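Local structure of 3-oxoacyl-(acyl-carrier protein) synthase II (Thermus thermophilus, 1J3N) at residues 1-9 and 172-181. The protein probably catalyses the condensation of acyl chains with malonyl-acyl-carrier protein in fatty acid elongation, as a homodimeric beta-ketoacyl-acyl-carrier-protein synthase II. Numbering follows the deposited sequence.
Sequences MRRVVVTGL and LRMIQLGEAD
The guanidinium of Arg2 has CG2 of Ile175 over one face and the carboxylate of Asp181 at its edge. The two planes stand 87° apart. At the edge of the Arg173 guanidinium lies the amide of Gln176, whose OE1 takes a straight bond (160°) from Arg173 NH1, in the carbonyl plane. NH1 and NH2 of Arg2 both reach a single carboxylate oxygen, end-on. The Arg2 NH1 to Asp181 OD1 bond is 2.8 Å long and completes a salt bridge. Arg2 NH2 also hydrogen-bonds to Ile175 O at 2.9 Å, and weakly to Ala180 O. The Arg2 chain bends at chi3 (-67°), which brings NH2 to the carbonyls of Ile175 and Ala180. Gly178, at positive phi, forms a Schellman motif, and its N shares the Ile175 carbonyl with Arg2. With an alanine in place of Arg2, Asp181 OD1 would probably lose this cationic partner, and the Ile175 carbonyl one of its donors. Asp181 has a second partner in Arg97, through OD2.

Next to this polar group, Val4 CB rests on Leu172 CD1 at 3.6 Å, and Val4 CG2 meets Ile175 CG2. Met1 CE lies 3.6 Å from Gln176 NE2. A water joins that NE2 to the carbonyl O of Arg2. The contact packs helix 163-176 against strand 4-13, which pairs with strands 232-240 and 253-262 of the mixed sheet, in the helix-on-sheet layering of the thiolase fold.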
loop_
_atom_site.group_PDB
_atom_site.type_symbol
_atom_site.label_atom_id
_atom_site.label_comp_id
_atom_site.label_asym_id
_atom_site.label_seq_id
_atom_site.Cartn_x
_atom_site.Cartn_y
_atom_site.Cartn_z
ATOM N N MET A 1 -25.547 3.070 3.428
ATOM C CA MET A 1 -24.554 2.054 3.878
ATOM C C MET A 1 -24.600 1.916 5.400
ATOM O O MET A 1 -25.562 1.375 5.959
ATOM C CB MET A 1 -23.146 2.472 3.435
ATOM C CG MET A 1 -23.037 2.802 1.950
ATOM S SD MET A 1 -21.404 3.415 1.463
ATOM C CE MET A 1 -21.441 5.057 2.187
ATOM N N ARG A 2 -23.557 2.407 6.063
ATOM C CA ARG A 2 -23.457 2.353 7.515
ATOM C C ARG A 2 -22.538 3.448 8.026
ATOM O O ARG A 2 -21.591 3.849 7.352
ATOM C CB ARG A 2 -22.895 1.005 7.982
ATOM C CG ARG A 2 -23.793 -0.190 7.767
ATOM C CD ARG A 2 -23.233 -1.412 8.484
ATOM N NE ARG A 2 -21.979 -1.886 7.907
ATOM C CZ ARG A 2 -21.245 -2.867 8.424
ATOM N NH1 ARG A 2 -21.637 -3.477 9.535
ATOM N NH2 ARG A 2 -20.133 -3.261 7.818
ATOM N N ARG A 3 -22.823 3.939 9.224
ATOM C CA ARG A 3 -21.972 4.950 9.807
ATOM C C ARG A 3 -20.749 4.209 10.347
ATOM O O ARG A 3 -20.814 3.021 10.667
ATOM C CB ARG A 3 -22.699 5.694 10.932
ATOM C CG ARG A 3 -23.851 6.567 10.443
ATOM C CD ARG A 3 -24.070 7.762 11.359
ATOM N NE ARG A 3 -24.594 7.389 12.670
ATOM C CZ ARG A 3 -24.193 7.931 13.816
ATOM N NH1 ARG A 3 -23.255 8.866 13.820
ATOM N NH2 ARG A 3 -24.739 7.548 14.960
ATOM N N VAL A 4 -19.628 4.909 10.415
ATOM C CA VAL A 4 -18.400 4.324 10.915
ATOM C C VAL A 4 -17.885 5.262 11.993
ATOM O O VAL A 4 -17.697 6.460 11.751
ATOM C CB VAL A 4 -17.352 4.185 9.789
ATOM C CG1 VAL A 4 -16.041 3.668 10.366
ATOM C CG2 VAL A 4 -17.875 3.237 8.704
ATOM N N VAL A 5 -17.689 4.720 13.190
ATOM C CA VAL A 5 -17.212 5.516 14.305
ATOM C C VAL A 5 -15.901 5.002 14.892
ATOM O O VAL A 5 -15.578 3.815 14.802
ATOM C CB VAL A 5 -18.264 5.577 15.432
ATOM C CG1 VAL A 5 -19.519 6.279 14.938
ATOM C CG2 VAL A 5 -18.583 4.172 15.922
ATOM N N VAL A 6 -15.158 5.924 15.493
ATOM C CA VAL A 6 -13.868 5.651 16.130
ATOM C C VAL A 6 -14.144 5.298 17.595
ATOM O O VAL A 6 -14.699 6.110 18.330
ATOM C CB VAL A 6 -12.960 6.912 16.070
ATOM C CG1 VAL A 6 -11.619 6.643 16.745
ATOM C CG2 VAL A 6 -12.759 7.337 14.625
ATOM N N THR A 7 -13.747 4.097 18.011
ATOM C CA THR A 7 -13.986 3.648 19.377
ATOM C C THR A 7 -12.720 3.267 20.136
ATOM O O THR A 7 -12.787 2.864 21.300
ATOM C CB THR A 7 -14.919 2.427 19.386
ATOM O OG1 THR A 7 -14.286 1.341 18.693
ATOM C CG2 THR A 7 -16.244 2.764 18.701
ATOM N N GLY A 8 -11.576 3.375 19.476
ATOM C CA GLY A 8 -10.324 3.034 20.125
ATOM C C GLY A 8 -9.171 3.848 19.579
ATOM O O GLY A 8 -9.050 4.021 18.372
ATOM N N LEU A 9 -8.325 4.357 20.469
ATOM C CA LEU A 9 -7.181 5.142 20.055
ATOM C C LEU A 9 -5.909 4.541 20.644
ATOM O O LEU A 9 -5.734 4.497 21.864
ATOM C CB LEU A 9 -7.339 6.597 20.518
ATOM C CG LEU A 9 -8.607 7.326 20.049
ATOM C CD1 LEU A 9 -8.748 8.640 20.793
ATOM C CD2 LEU A 9 -8.558 7.564 18.540
ATOM N N LEU A 172 -12.375 2.894 6.267
ATOM C CA LEU A 172 -13.707 3.488 6.291
ATOM C C LEU A 172 -14.531 2.818 5.202
ATOM O O LEU A 172 -15.653 2.373 5.443
ATOM C CB LEU A 172 -13.634 4.992 6.003
ATOM C CG LEU A 172 -14.958 5.704 5.683
ATOM C CD1 LEU A 172 -15.852 5.754 6.923
ATOM C CD2 LEU A 172 -14.667 7.116 5.193
ATOM N N ARG A 173 -13.958 2.740 4.004
ATOM C CA ARG A 173 -14.638 2.139 2.854
ATOM C C ARG A 173 -14.957 0.673 3.080
ATOM O O ARG A 173 -16.039 0.209 2.758
ATOM C CB ARG A 173 -13.779 2.280 1.596
ATOM C CG ARG A 173 -13.547 3.713 1.172
ATOM C CD ARG A 173 -14.852 4.500 1.048
ATOM N NE ARG A 173 -14.614 5.811 0.448
ATOM C CZ ARG A 173 -15.303 6.911 0.735
ATOM N NH1 ARG A 173 -16.287 6.874 1.627
ATOM N NH2 ARG A 173 -15.006 8.054 0.131
ATOM N N MET A 174 -13.982 -0.042 3.627
ATOM C CA MET A 174 -14.096 -1.453 3.937
ATOM C C MET A 174 -15.323 -1.724 4.818
ATOM O O MET A 174 -16.051 -2.699 4.609
ATOM C CB MET A 174 -12.818 -1.878 4.656
ATOM C CG MET A 174 -12.476 -3.345 4.634
ATOM S SD MET A 174 -10.881 -3.537 5.501
ATOM C CE MET A 174 -9.733 -3.184 4.208
ATOM N N ILE A 175 -15.551 -0.876 5.818
ATOM C CA ILE A 175 -16.709 -1.070 6.690
ATOM C C ILE A 175 -17.996 -0.598 5.996
ATOM O O ILE A 175 -19.018 -1.271 6.063
ATOM C CB ILE A 175 -16.531 -0.326 8.053
ATOM C CG1 ILE A 175 -15.279 -0.854 8.779
ATOM C CG2 ILE A 175 -17.757 -0.549 8.930
ATOM C CD1 ILE A 175 -14.962 -0.144 10.085
ATOM N N GLN A 176 -17.946 0.551 5.324
ATOM C CA GLN A 176 -19.129 1.066 4.621
ATOM C C GLN A 176 -19.623 0.072 3.569
ATOM O O GLN A 176 -20.825 -0.061 3.341
ATOM C CB GLN A 176 -18.820 2.388 3.915
ATOM C CG GLN A 176 -18.437 3.548 4.814
ATOM C CD GLN A 176 -18.174 4.816 4.016
ATOM O OE1 GLN A 176 -17.416 4.800 3.045
ATOM N NE2 GLN A 176 -18.796 5.921 4.425
ATOM N N LEU A 177 -18.680 -0.614 2.926
ATOM C CA LEU A 177 -18.978 -1.592 1.884
ATOM C C LEU A 177 -19.414 -2.954 2.437
ATOM O O LEU A 177 -19.815 -3.835 1.679
ATOM C CB LEU A 177 -17.746 -1.776 0.981
ATOM C CG LEU A 177 -17.275 -0.599 0.116
ATOM C CD1 LEU A 177 -15.800 -0.762 -0.226
ATOM C CD2 LEU A 177 -18.114 -0.520 -1.150
ATOM N N GLY A 178 -19.327 -3.129 3.752
ATOM C CA GLY A 178 -19.725 -4.391 4.355
ATOM C C GLY A 178 -18.677 -5.497 4.345
ATOM O O GLY A 178 -19.003 -6.659 4.611
ATOM N N GLU A 179 -17.422 -5.151 4.058
ATOM C CA GLU A 179 -16.344 -6.145 4.017
ATOM C C GLU A 179 -15.837 -6.477 5.419
ATOM O O GLU A 179 -15.126 -7.462 5.622
ATOM C CB GLU A 179 -15.173 -5.639 3.157
ATOM C CG GLU A 179 -15.577 -5.244 1.733
ATOM C CD GLU A 179 -14.422 -4.682 0.921
ATOM O OE1 GLU A 179 -13.681 -3.824 1.450
ATOM O OE2 GLU A 179 -14.254 -5.085 -0.251
ATOM N N ALA A 180 -16.212 -5.647 6.384
ATOM C CA ALA A 180 -15.804 -5.836 7.767
ATOM C C ALA A 180 -16.681 -4.972 8.657
ATOM O O ALA A 180 -17.286 -4.004 8.190
ATOM C CB ALA A 180 -14.325 -5.442 7.940
ATOM N N ASP A 181 -16.754 -5.322 9.938
ATOM C CA ASP A 181 -17.550 -4.553 10.887
ATOM C C ASP A 181 -16.662 -3.732 11.803
ATOM O O ASP A 181 -17.080 -2.711 12.341
ATOM C CB ASP A 181 -18.438 -5.485 11.703
ATOM C CG ASP A 181 -19.340 -6.302 10.824
ATOM O OD1 ASP A 181 -19.904 -5.700 9.887
ATOM O OD2 ASP A 181 -19.483 -7.523 11.059
HETATM O O HOH W 1 -20.603 6.347 6.785
#